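Local structure of m3DLH protein (Halieaceae bacterium, 7JKA) at residues R17-T22 with A71-D76; G44-P49 with R109-T114; R63-L68 with T240-L245; T114-P119 with D124-I129; T137-A142 with G149-F154. The protein probably hydrolyses dienelactones or related esters, as a dienelactone hydrolase of the alpha/beta-hydrolase superfamily, and may also act as a phosphotriesterase. One frame throughout, in Å; residues are numbered along the deposited sequence.

Contact 1 (R17-T22 with A71-D76); sequences REIRYT and AALAAD
Leu73, in strand 71-74, sets its CD1 3.8 Å from Ile19 CG1. With CG anti to the backbone N (chi1 -179°), the leucine reaches across to the isoleucine, and the two chains meet at a slant. CD1 also comes within 4.1 Å of Ile19 CB, so one methyl covers the root of the branch. The backbones themselves stay well apart. Strand 14-22 forms an antiparallel hairpin with strand 27-35, which in turn pairs antiparallel with strand 71-74. Strand 27-35 thus lies between them in the pairing order, and residues 17-22 do not pair with residues 71-76 as strands; Ile19 and Tyr21 reach over to them with their side chains. Helix 101-116 touches Ile19, Tyr21 and Ala75 as well. At Ala75 the chain leaves the strand, and its CB sits 3.7 Å from Tyr21 OH. Asp76 supplies the polar part: its backbone N donates to Tyr21 OH at 3.0 Å along a nearly straight path (163°), near the plane of the ring. A water, in the ring plane at the same edge, stands 2.7 Å from Tyr21 OH and donates to Asp76 O at 2.8 Å, so the phenol and the Asp76 backbone are linked twice. The carboxylate is occupied separately, OD2 accepting from Gly81 N and Val29 N and OD1 from His78 N and Gly79 N. The Tyr21 ring also meets that of Phe28.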
# COMPACT_ATOMS: atom_id res chain seq x y z
N ARG A 17 -2.24 -13.89 12.33
CA ARG A 17 -1.52 -15.13 12.09
C ARG A 17 -0.48 -14.89 11.01
O ARG A 17 -0.68 -14.09 10.09
CB ARG A 17 -2.45 -16.29 11.72
CG ARG A 17 -3.09 -16.23 10.34
CD ARG A 17 -4.03 -17.43 10.16
NE ARG A 17 -4.71 -17.47 8.87
CZ ARG A 17 -5.98 -17.10 8.69
NH1 ARG A 17 -6.70 -16.67 9.73
NH2 ARG A 17 -6.52 -17.19 7.49
N GLU A 18 0.65 -15.57 11.16
CA GLU A 18 1.68 -15.54 10.14
C GLU A 18 1.19 -16.26 8.90
O GLU A 18 0.52 -17.29 8.98
CB GLU A 18 2.95 -16.22 10.68
CG GLU A 18 4.15 -16.11 9.81
CD GLU A 18 5.40 -16.54 10.54
OE1 GLU A 18 5.76 -17.73 10.45
OE2 GLU A 18 6.01 -15.69 11.23
N ILE A 19 1.50 -15.70 7.73
CA ILE A 19 1.15 -16.29 6.45
C ILE A 19 2.43 -16.43 5.64
O ILE A 19 3.09 -15.44 5.35
CB ILE A 19 0.14 -15.45 5.66
CG1 ILE A 19 -1.06 -15.02 6.52
CG2 ILE A 19 -0.34 -16.23 4.47
CD1 ILE A 19 -2.18 -16.00 6.49
N ARG A 20 2.75 -17.65 5.22
CA ARG A 20 3.91 -17.88 4.36
C ARG A 20 3.42 -18.06 2.93
O ARG A 20 2.45 -18.78 2.69
CB ARG A 20 4.69 -19.10 4.85
CG ARG A 20 5.21 -18.84 6.24
CD ARG A 20 6.24 -19.83 6.73
NE ARG A 20 6.79 -19.33 7.98
CZ ARG A 20 7.99 -18.78 8.12
NH1 ARG A 20 8.83 -18.70 7.10
NH2 ARG A 20 8.36 -18.34 9.32
N TYR A 21 4.05 -17.37 1.99
CA TYR A 21 3.59 -17.43 0.62
C TYR A 21 4.77 -17.19 -0.30
O TYR A 21 5.88 -16.87 0.15
CB TYR A 21 2.47 -16.41 0.37
CG TYR A 21 2.86 -14.94 0.58
CD1 TYR A 21 2.89 -14.36 1.85
CD2 TYR A 21 3.18 -14.13 -0.50
CE1 TYR A 21 3.22 -13.02 2.04
CE2 TYR A 21 3.52 -12.79 -0.33
CZ TYR A 21 3.54 -12.25 0.95
OH TYR A 21 3.87 -10.90 1.12
N THR A 22 4.55 -17.34 -1.60
CA THR A 22 5.66 -17.25 -2.54
C THR A 22 5.18 -16.71 -3.87
O THR A 22 4.01 -16.84 -4.23
CB THR A 22 6.36 -18.61 -2.70
OG1 THR A 22 7.53 -18.49 -3.54
CG2 THR A 22 5.43 -19.66 -3.30
N ALA A 71 -10.25 -7.95 6.58
CA ALA A 71 -9.15 -8.90 6.73
C ALA A 71 -7.98 -8.31 5.99
O ALA A 71 -8.08 -8.08 4.79
CB ALA A 71 -9.51 -10.27 6.15
N ALA A 72 -6.88 -8.03 6.70
CA ALA A 72 -5.79 -7.25 6.15
C ALA A 72 -4.51 -8.07 6.20
O ALA A 72 -4.12 -8.56 7.26
CB ALA A 72 -5.65 -5.94 6.94
N LEU A 73 -3.84 -8.20 5.05
CA LEU A 73 -2.57 -8.90 4.97
C LEU A 73 -1.45 -7.87 4.92
O LEU A 73 -1.30 -7.15 3.92
CB LEU A 73 -2.51 -9.80 3.74
CG LEU A 73 -1.20 -10.59 3.61
CD1 LEU A 73 -1.18 -11.71 4.62
CD2 LEU A 73 -1.03 -11.17 2.21
N ALA A 74 -0.66 -7.79 5.98
CA ALA A 74 0.58 -7.03 5.95
C ALA A 74 1.60 -7.82 5.13
O ALA A 74 1.96 -8.94 5.49
CB ALA A 74 1.06 -6.78 7.37
N ALA A 75 2.07 -7.23 4.04
CA ALA A 75 2.89 -7.93 3.06
C ALA A 75 4.38 -7.78 3.33
O ALA A 75 4.86 -6.77 3.86
CB ALA A 75 2.61 -7.42 1.65
N ASP A 76 5.13 -8.79 2.89
CA ASP A 76 6.58 -8.83 2.98
C ASP A 76 7.16 -8.36 1.64
O ASP A 76 6.86 -8.96 0.60
CB ASP A 76 6.96 -10.28 3.31
CG ASP A 76 8.46 -10.56 3.31
OD1 ASP A 76 9.29 -9.64 3.14
OD2 ASP A 76 8.80 -11.75 3.50
O HOH W 1 4.59 -9.44 -0.98

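Contact 2 (G44-P49 with R109-T114); sequences GVVVFP and RAALDT
Val46 and Ala111 make one of three apolar contacts between the strand and the helix, Val46 CG1 standing 4.0 Å from Ala111 CB. The other methyl, CG2, lies 3.8 Å from Leu112 CD1 and equally close to Leu112 CA, the two side chains meeting at about a right angle. These values belong to one of two deposited conformers of Val46. Its two methyls thus straddle successive helix residues. Phe48 adds the third contact, CE1 approaching Ala111 CB obliquely at 4.1 Å. Within the strand, Val46 CG1 lies 3.4 Å above one face of the Phe48 ring, displaced toward its rim. The side-chain hydrogen bond here lies within the helix, where Thr114 OG1 donates to Ala110 O at 2.6 Å. That carbonyl also accepts from Thr114 N, and the two donors reach it from opposite faces of its plane. Strand 44-48 and helix 109-114 run roughly antiparallel (149°), their axes 8.6 Å apart at closest approach. On the strand's other face Val45 and Val47 touch Leu65 of helix 56-67, strands 71-74 and 126-131 flank it within the sheet, and helix 133-143 packs against Phe48.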
# COMPACT_ATOMS: atom_id res chain seq x y z
N GLY A 44 -11.08 -7.74 1.85
CA GLY A 44 -9.66 -7.96 2.09
C GLY A 44 -8.87 -6.74 1.67
O GLY A 44 -9.16 -6.11 0.64
N VAL A 45 -7.84 -6.42 2.45
CA VAL A 45 -6.95 -5.31 2.13
C VAL A 45 -5.52 -5.81 2.23
O VAL A 45 -5.11 -6.33 3.27
CB VAL A 45 -7.17 -4.10 3.08
CG1 VAL A 45 -6.27 -2.91 2.66
CG2 VAL A 45 -8.64 -3.68 3.13
N VAL A 46 -4.76 -5.67 1.13
CA VAL A 46 -3.32 -5.86 1.21
C VAL A 46 -2.70 -4.57 1.73
O VAL A 46 -3.07 -3.47 1.29
CB VAL A 46 -2.70 -6.23 -0.14
CG1 VAL A 46 -1.18 -6.45 0.03
CG2 VAL A 46 -3.35 -7.44 -0.70
N VAL A 47 -1.77 -4.70 2.65
CA VAL A 47 -1.07 -3.55 3.22
C VAL A 47 0.41 -3.68 2.84
O VAL A 47 1.12 -4.55 3.35
CB VAL A 47 -1.22 -3.48 4.74
CG1 VAL A 47 -0.51 -2.26 5.31
CG2 VAL A 47 -2.74 -3.49 5.16
N PHE A 48 0.88 -2.78 1.96
CA PHE A 48 2.30 -2.79 1.62
C PHE A 48 3.04 -1.80 2.50
O PHE A 48 2.62 -0.63 2.62
CB PHE A 48 2.50 -2.45 0.15
CG PHE A 48 1.99 -3.51 -0.78
CD1 PHE A 48 2.67 -4.73 -0.89
CD2 PHE A 48 0.82 -3.32 -1.50
CE1 PHE A 48 2.18 -5.72 -1.75
CE2 PHE A 48 0.32 -4.31 -2.35
CZ PHE A 48 0.99 -5.50 -2.47
N PRO A 49 4.11 -2.23 3.15
CA PRO A 49 4.82 -1.38 4.10
C PRO A 49 5.74 -0.40 3.40
O PRO A 49 5.95 -0.44 2.18
CB PRO A 49 5.65 -2.40 4.90
CG PRO A 49 6.04 -3.42 3.79
CD PRO A 49 4.75 -3.55 2.99
N ARG A 109 1.58 -9.20 -6.49
CA ARG A 109 0.48 -10.09 -6.84
C ARG A 109 0.47 -11.33 -5.94
O ARG A 109 -0.61 -11.84 -5.61
CB ARG A 109 0.60 -10.48 -8.32
CG ARG A 109 -0.70 -10.92 -8.92
CD ARG A 109 -1.02 -10.16 -10.20
NE ARG A 109 -2.37 -10.51 -10.60
CZ ARG A 109 -2.87 -10.33 -11.82
NH1 ARG A 109 -4.12 -10.71 -12.07
NH2 ARG A 109 -2.12 -9.81 -12.79
N ALA A 110 1.65 -11.80 -5.52
CA ALA A 110 1.69 -12.93 -4.59
C ALA A 110 1.03 -12.57 -3.26
O ALA A 110 0.31 -13.40 -2.69
CB ALA A 110 3.14 -13.37 -4.35
N ALA A 111 1.23 -11.34 -2.79
CA ALA A 111 0.53 -10.92 -1.57
C ALA A 111 -0.98 -10.87 -1.79
O ALA A 111 -1.75 -11.37 -0.97
CB ALA A 111 1.07 -9.57 -1.08
N LEU A 112 -1.44 -10.34 -2.93
CA LEU A 112 -2.88 -10.28 -3.17
C LEU A 112 -3.47 -11.69 -3.28
O LEU A 112 -4.53 -11.98 -2.71
CB LEU A 112 -3.18 -9.50 -4.46
CG LEU A 112 -4.66 -9.33 -4.80
CD1 LEU A 112 -5.40 -8.63 -3.66
CD2 LEU A 112 -4.82 -8.57 -6.10
N ASP A 113 -2.79 -12.57 -4.03
CA ASP A 113 -3.29 -13.93 -4.18
C ASP A 113 -3.38 -14.63 -2.83
O ASP A 113 -4.35 -15.35 -2.55
CB ASP A 113 -2.38 -14.72 -5.10
CG ASP A 113 -2.53 -14.33 -6.55
OD1 ASP A 113 -3.46 -13.59 -6.92
OD2 ASP A 113 -1.64 -14.78 -7.34
N THR A 114 -2.38 -14.41 -1.99
CA THR A 114 -2.40 -15.02 -0.66
C THR A 114 -3.55 -14.48 0.18
O THR A 114 -4.21 -15.23 0.91
CB THR A 114 -1.05 -14.80 0.00
OG1 THR A 114 -0.05 -15.29 -0.90
CG2 THR A 114 -0.98 -15.59 1.25

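Contact 3 (R63-L68 with T240-L245); sequences RRLAGL and TAMRNL
Leu68 lays its CD2 methyl over the guanidinium of Arg243, 3.2 Å above the plane and over its centre. Its other methyl, CD1, rests on the aliphatic part of the same side chain, 3.7 Å from Arg243 CG and as far from Arg243 CD. The arginine chain bends at chi3 (64°), which turns its flat end up against the leucine. Arg243 has a second deposited conformer, so the closeness of this approach is somewhat doubtful. Deeper in the interface, Leu65 CD2 meets Met242 CE at 3.7 Å. Met242 is likewise bent at chi3 (74°), carrying CE toward helix 56-67, while Leu68 CD1 is a more distant neighbour of that methyl at 4.5 Å. Were Leu68 an alanine, one face of the Arg243 guanidinium would probably lose its methyl cover and a gap would open beside the arginine's CG and CD.

A second shell sets these groups in place. Trp239 touches both Leu65 and Leu68, and Phe246 adds to the packing on Leu65. Leu65 also reaches Val45 and Val47 of strand 42-48, while Met242 leans on Val152 and Phe154 of strand 150-154. Nearer the surface, the partly exposed Arg64 forms salt bridges with Glu60 and Glu235, the second tying helix 56-67 to helix 232-250. Two helices side by side over one face of a largely parallel sheet, the first and the last of the domain, are what the alpha/beta-hydrolase fold shows.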
# COMPACT_ATOMS: atom_id res chain seq x y z
N ARG A 63 -3.74 -4.16 11.77
CA ARG A 63 -4.59 -4.30 12.95
C ARG A 63 -5.74 -3.31 12.93
O ARG A 63 -6.89 -3.67 13.19
CB ARG A 63 -3.75 -4.12 14.21
CG ARG A 63 -4.43 -4.58 15.48
CD ARG A 63 -3.67 -4.08 16.70
NE ARG A 63 -3.78 -2.62 16.75
CZ ARG A 63 -4.86 -1.96 17.16
NH1 ARG A 63 -5.93 -2.62 17.59
NH2 ARG A 63 -4.86 -0.63 17.15
N ARG A 64 -5.46 -2.04 12.59
CA ARG A 64 -6.52 -1.03 12.56
C ARG A 64 -7.57 -1.38 11.52
O ARG A 64 -8.77 -1.20 11.75
CB ARG A 64 -5.91 0.34 12.30
CG ARG A 64 -4.99 0.82 13.41
CD ARG A 64 -4.38 2.20 13.07
NE ARG A 64 -3.39 2.56 14.08
CZ ARG A 64 -2.65 3.66 14.03
NH1 ARG A 64 -2.77 4.51 13.02
NH2 ARG A 64 -1.77 3.90 14.99
N LEU A 65 -7.14 -1.93 10.37
CA LEU A 65 -8.09 -2.35 9.34
C LEU A 65 -8.98 -3.50 9.83
O LEU A 65 -10.18 -3.53 9.54
CB LEU A 65 -7.33 -2.75 8.08
CG LEU A 65 -6.72 -1.54 7.34
CD1 LEU A 65 -5.71 -2.09 6.37
CD2 LEU A 65 -7.77 -0.73 6.59
N ALA A 66 -8.40 -4.46 10.54
CA ALA A 66 -9.22 -5.51 11.15
C ALA A 66 -10.26 -4.91 12.10
O ALA A 66 -11.39 -5.41 12.19
CB ALA A 66 -8.33 -6.51 11.90
N GLY A 67 -9.90 -3.83 12.81
CA GLY A 67 -10.86 -3.19 13.69
C GLY A 67 -12.00 -2.51 12.95
O GLY A 67 -13.03 -2.23 13.55
N LEU A 68 -11.84 -2.28 11.65
CA LEU A 68 -12.89 -1.74 10.80
C LEU A 68 -13.74 -2.82 10.16
O LEU A 68 -14.66 -2.50 9.40
CB LEU A 68 -12.28 -0.87 9.70
CG LEU A 68 -11.56 0.37 10.23
CD1 LEU A 68 -10.85 1.10 9.08
CD2 LEU A 68 -12.54 1.27 10.97
N THR A 240 -9.24 8.73 7.37
CA THR A 240 -10.67 8.92 7.16
C THR A 240 -11.01 8.91 5.68
O THR A 240 -12.03 8.33 5.27
CB THR A 240 -11.11 10.24 7.79
OG1 THR A 240 -10.99 10.13 9.22
CG2 THR A 240 -12.57 10.59 7.45
N ALA A 241 -10.19 9.56 4.85
CA ALA A 241 -10.47 9.55 3.42
C ALA A 241 -10.43 8.13 2.87
O ALA A 241 -11.27 7.75 2.05
CB ALA A 241 -9.48 10.46 2.68
N MET A 242 -9.46 7.32 3.32
CA MET A 242 -9.40 5.91 2.95
C MET A 242 -10.67 5.18 3.38
O MET A 242 -11.26 4.44 2.59
CB MET A 242 -8.19 5.26 3.61
CG MET A 242 -8.03 3.77 3.31
SD MET A 242 -7.05 2.94 4.57
CE MET A 242 -8.26 2.90 5.89
N ARG A 243 -11.08 5.37 4.63
CA ARG A 243 -12.29 4.71 5.12
C ARG A 243 -13.52 5.12 4.31
O ARG A 243 -14.37 4.28 4.01
CB ARG A 243 -12.52 5.02 6.60
CG ARG A 243 -11.54 4.37 7.55
CD ARG A 243 -11.96 4.67 9.00
NE ARG A 243 -13.26 4.08 9.31
CZ ARG A 243 -13.92 4.22 10.46
NH1 ARG A 243 -13.39 4.94 11.45
NH2 ARG A 243 -15.09 3.63 10.64
N ASN A 244 -13.63 6.41 3.95
CA ASN A 244 -14.78 6.85 3.15
C ASN A 244 -14.80 6.18 1.78
O ASN A 244 -15.86 5.83 1.27
CB ASN A 244 -14.79 8.37 2.96
CG ASN A 244 -15.04 9.15 4.26
OD1 ASN A 244 -15.62 8.65 5.21
ND2 ASN A 244 -14.60 10.41 4.27
N LEU A 245 -13.62 6.03 1.16
CA LEU A 245 -13.54 5.36 -0.14
C LEU A 245 -13.90 3.89 -0.01
O LEU A 245 -14.68 3.36 -0.81
CB LEU A 245 -12.14 5.50 -0.73
CG LEU A 245 -11.96 4.89 -2.12
CD1 LEU A 245 -12.92 5.51 -3.13
CD2 LEU A 245 -10.52 5.06 -2.59

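Contact 4 (T114-P119 with D124-I129); sequences TLVAQP and DRLAAI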
# COMPACT_ATOMS: atom_id res chain seq x y z
N THR A 114 -2.38 -14.41 -1.99
CA THR A 114 -2.40 -15.02 -0.66
C THR A 114 -3.55 -14.48 0.18
O THR A 114 -4.21 -15.23 0.91
CB THR A 114 -1.05 -14.80 0.00
OG1 THR A 114 -0.05 -15.29 -0.90
CG2 THR A 114 -0.98 -15.59 1.25
N LEU A 115 -3.80 -13.17 0.10
CA LEU A 115 -4.95 -12.62 0.80
C LEU A 115 -6.24 -13.29 0.34
O LEU A 115 -7.08 -13.71 1.15
CB LEU A 115 -5.01 -11.11 0.55
CG LEU A 115 -6.25 -10.42 1.07
CD1 LEU A 115 -6.18 -10.39 2.58
CD2 LEU A 115 -6.28 -9.00 0.45
N VAL A 116 -6.44 -13.38 -0.98
CA VAL A 116 -7.66 -13.96 -1.52
C VAL A 116 -7.82 -15.42 -1.13
O VAL A 116 -8.94 -15.92 -1.01
CB VAL A 116 -7.68 -13.76 -3.05
CG1 VAL A 116 -8.82 -14.52 -3.69
CG2 VAL A 116 -7.78 -12.26 -3.38
N ALA A 117 -6.71 -16.13 -0.91
CA ALA A 117 -6.76 -17.53 -0.55
C ALA A 117 -7.22 -17.76 0.88
O ALA A 117 -7.50 -18.91 1.24
CB ALA A 117 -5.38 -18.15 -0.76
N GLN A 118 -7.34 -16.70 1.70
CA GLN A 118 -7.73 -16.90 3.09
C GLN A 118 -9.25 -17.05 3.21
O GLN A 118 -10.01 -16.35 2.52
CB GLN A 118 -7.25 -15.73 3.96
CG GLN A 118 -5.73 -15.51 3.87
CD GLN A 118 -4.95 -16.80 4.06
OE1 GLN A 118 -5.18 -17.55 5.01
NE2 GLN A 118 -4.05 -17.10 3.12
N PRO A 119 -9.73 -17.94 4.09
CA PRO A 119 -11.18 -18.19 4.18
C PRO A 119 -11.98 -16.99 4.66
O PRO A 119 -13.19 -16.93 4.38
CB PRO A 119 -11.28 -19.36 5.17
CG PRO A 119 -9.96 -19.41 5.89
CD PRO A 119 -8.94 -18.87 4.92
N ASP A 124 -14.61 -10.59 -3.99
CA ASP A 124 -15.25 -9.54 -4.76
C ASP A 124 -15.04 -8.15 -4.17
O ASP A 124 -15.47 -7.16 -4.77
CB ASP A 124 -16.75 -9.82 -4.88
CG ASP A 124 -17.05 -11.15 -5.58
OD1 ASP A 124 -16.32 -11.49 -6.53
OD2 ASP A 124 -17.99 -11.84 -5.16
N ARG A 125 -14.39 -8.06 -3.01
CA ARG A 125 -14.25 -6.79 -2.28
C ARG A 125 -12.81 -6.70 -1.78
O ARG A 125 -12.50 -7.08 -0.65
CB ARG A 125 -15.26 -6.71 -1.14
CG ARG A 125 -16.71 -6.52 -1.60
CD ARG A 125 -17.66 -6.22 -0.43
NE ARG A 125 -17.75 -7.34 0.49
CZ ARG A 125 -18.21 -7.26 1.73
NH1 ARG A 125 -18.63 -6.09 2.20
NH2 ARG A 125 -18.26 -8.35 2.49
N LEU A 126 -11.93 -6.17 -2.63
CA LEU A 126 -10.51 -6.17 -2.35
C LEU A 126 -9.94 -4.77 -2.50
O LEU A 126 -10.35 -4.01 -3.40
CB LEU A 126 -9.75 -7.13 -3.28
CG LEU A 126 -10.20 -8.58 -3.22
CD1 LEU A 126 -9.53 -9.39 -4.30
CD2 LEU A 126 -9.87 -9.19 -1.86
N ALA A 127 -8.98 -4.44 -1.65
CA ALA A 127 -8.25 -3.19 -1.79
C ALA A 127 -6.77 -3.42 -1.52
O ALA A 127 -6.37 -4.42 -0.92
CB ALA A 127 -8.79 -2.11 -0.84
N ALA A 128 -5.97 -2.45 -1.95
CA ALA A 128 -4.57 -2.41 -1.57
C ALA A 128 -4.24 -1.02 -1.07
O ALA A 128 -4.63 -0.03 -1.69
CB ALA A 128 -3.64 -2.76 -2.75
N ILE A 129 -3.49 -0.95 0.02
CA ILE A 129 -2.94 0.31 0.48
C ILE A 129 -1.43 0.15 0.64
O ILE A 129 -0.90 -0.96 0.71
CB ILE A 129 -3.57 0.80 1.80
CG1 ILE A 129 -3.12 -0.04 3.02
CG2 ILE A 129 -5.08 0.85 1.67
CD1 ILE A 129 -3.59 0.61 4.36
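Val116 and Leu126 form the tight part of this contact, with Val116 CG2 only 3.5 Å from Leu126 CD1, closer than usual for two carbons. The same valine methyl lies 4.0 Å from Leu126 CD2, so it sits against both ends of the leucine fork, and the side chains meet at about a right angle. Leu126 holds CG anti to the carbonyl carbon (chi1 -58°), which aims the fork at the helix. Leu115 packs more loosely, its CD2 remaining 4.3 Å from Leu126 CD2, although it is buried and also touches Val46 and Val121. The segments belong to a beta-alpha-beta crossover: helix 101-116 links strand 71-74 with the parallel strand 126-131, stepping across strand 42-48, and the contact lies where the chain leaves the helix and turns back into the sheet. Outward from the leucines the surroundings become more open, beginning with the partly exposed Val116. Past the helix end Gln118 folds back, NE2 donating to Thr114 O at 2.9 Å. The bond is fairly straight (161°), and the acceptor lies in the amide plane of Gln118. The other end of that amide, OE1, accepts from Arg17 NH2 of strand 14-22.

Contact 5 (T137-A142 with G149-F154); sequences TALELA and GAIVTF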
# COMPACT_ATOMS: atom_id res chain seq x y z
N THR A 137 4.19 0.45 -4.64
CA THR A 137 3.94 -0.97 -4.91
C THR A 137 2.47 -1.24 -5.15
O THR A 137 2.11 -1.98 -6.08
CB THR A 137 4.45 -1.81 -3.72
OG1 THR A 137 5.86 -1.59 -3.58
CG2 THR A 137 4.25 -3.30 -3.97
N ALA A 138 1.59 -0.64 -4.33
CA ALA A 138 0.16 -0.81 -4.53
C ALA A 138 -0.28 -0.32 -5.92
O ALA A 138 -1.13 -0.95 -6.56
CB ALA A 138 -0.60 -0.10 -3.41
N LEU A 139 0.29 0.79 -6.39
CA LEU A 139 -0.04 1.29 -7.72
C LEU A 139 0.52 0.39 -8.81
O LEU A 139 -0.10 0.25 -9.88
CB LEU A 139 0.45 2.73 -7.88
CG LEU A 139 -0.39 3.76 -7.11
CD1 LEU A 139 0.26 5.15 -7.21
CD2 LEU A 139 -1.82 3.76 -7.63
N GLU A 140 1.69 -0.23 -8.59
CA GLU A 140 2.17 -1.22 -9.55
C GLU A 140 1.22 -2.40 -9.64
O GLU A 140 0.96 -2.92 -10.74
CB GLU A 140 3.57 -1.72 -9.16
CG GLU A 140 4.67 -0.70 -9.39
CD GLU A 140 4.75 -0.25 -10.83
OE1 GLU A 140 5.20 -1.04 -11.69
OE2 GLU A 140 4.38 0.91 -11.10
N LEU A 141 0.66 -2.82 -8.51
CA LEU A 141 -0.30 -3.91 -8.50
C LEU A 141 -1.55 -3.52 -9.27
O LEU A 141 -2.06 -4.30 -10.08
CB LEU A 141 -0.66 -4.28 -7.07
CG LEU A 141 -1.67 -5.43 -6.87
CD1 LEU A 141 -1.16 -6.73 -7.50
CD2 LEU A 141 -1.92 -5.61 -5.37
N ALA A 142 -2.03 -2.29 -9.07
CA ALA A 142 -3.18 -1.85 -9.86
C ALA A 142 -2.86 -1.80 -11.34
O ALA A 142 -3.67 -2.22 -12.17
CB ALA A 142 -3.62 -0.47 -9.36
N GLY A 149 -10.76 -3.32 -6.06
CA GLY A 149 -11.76 -2.28 -6.12
C GLY A 149 -11.26 -0.91 -5.71
O GLY A 149 -11.86 0.09 -6.11
N ALA A 150 -10.18 -0.84 -4.94
CA ALA A 150 -9.72 0.44 -4.42
C ALA A 150 -8.24 0.34 -4.11
O ALA A 150 -7.74 -0.72 -3.71
CB ALA A 150 -10.46 0.85 -3.14
N ILE A 151 -7.53 1.44 -4.34
CA ILE A 151 -6.11 1.55 -4.05
C ILE A 151 -5.91 2.89 -3.37
O ILE A 151 -6.38 3.91 -3.89
CB ILE A 151 -5.24 1.48 -5.32
CG1 ILE A 151 -5.51 0.19 -6.10
CG2 ILE A 151 -3.79 1.58 -4.96
CD1 ILE A 151 -6.50 0.41 -7.21
N VAL A 152 -5.23 2.90 -2.22
CA VAL A 152 -4.96 4.14 -1.50
C VAL A 152 -3.49 4.18 -1.15
O VAL A 152 -2.96 3.21 -0.60
CB VAL A 152 -5.81 4.26 -0.21
CG1 VAL A 152 -5.57 5.66 0.41
CG2 VAL A 152 -7.29 4.07 -0.53
N THR A 153 -2.83 5.29 -1.48
CA THR A 153 -1.42 5.45 -1.15
C THR A 153 -1.23 6.55 -0.12
O THR A 153 -1.98 7.54 -0.09
CB THR A 153 -0.56 5.75 -2.39
OG1 THR A 153 -0.85 7.06 -2.91
CG2 THR A 153 -0.86 4.74 -3.47
N PHE A 154 -0.23 6.38 0.73
CA PHE A 154 0.10 7.38 1.75
C PHE A 154 1.56 7.76 1.58
O PHE A 154 2.44 6.89 1.65
CB PHE A 154 -0.14 6.84 3.16
CG PHE A 154 -1.56 6.42 3.44
CD1 PHE A 154 -1.97 5.10 3.21
CD2 PHE A 154 -2.46 7.31 3.98
CE1 PHE A 154 -3.27 4.70 3.47
CE2 PHE A 154 -3.78 6.94 4.25
CZ PHE A 154 -4.18 5.61 4.00
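Within the beta-alpha-beta unit of strand 126-131, helix 133-143 and strand 150-154, residues Ala138, Leu139 and Ala142 of the helix settle on Ile151 and Thr153 of the strand. Ile151 stands in the middle and uses both its branches. Its CG2 methyl, anti to the backbone N, lies 3.9 Å from Ala138 CB and 4.0 Å from Leu139 CD2. The longer branch runs the other way along the helix, placing CD1 3.7 Å from Ala142 CB. The small side chains of Ala138 and Ala142, one turn apart, let the branched isoleucine come close to the helix. Helix 137-142 and strand 150-154 run nearly antiparallel (156°), their axes 8.4 Å apart at closest approach. The turn leading into this helix carries a GxCxG sequence around Cys132, consistent with the nucleophile elbow of this family, and Ala138 lies near it without touching. A glycine at Ile151 would probably leave a gap facing both alanines and take away the support under Leu139 CD2. Farther along the strand, Thr153 offers its CG2 methyl, 3.8 Å from Leu139 CG, and these two side chains meet at about a right angle. Thr153 has OG1 between the backbone N and the carbonyl carbon (chi1 69°), which leaves the methyl for the leucine. On the strand's reverse face Val152 touches Met242 and Phe246 of helix 232-250.

In the fold
Contacts 1, 2, 4 and 5 follow one sheet from its strand 14-22 side inward. Contact 2 is central: its centre lies about 7 Å from those of contacts 1 and 4 and about 10 Å from that of contact 5. Probable strand-to-strand hydrogen bonds join them, Leu73 O to Val47 N (2.8 Å) between contacts 1 and 2, and Leu126 O to Gly149 N (2.8 Å) between contacts 4 and 5. Contacts 2 and 4 share Thr114. Contact 3 lies on the opposite face, its centre about 15 to 18 Å from the others, yet Leu65 and Met242 reach the sheet residues. Phe48 of contact 2 touches the probable nucleophile elbow that leads into the helix of contact 5.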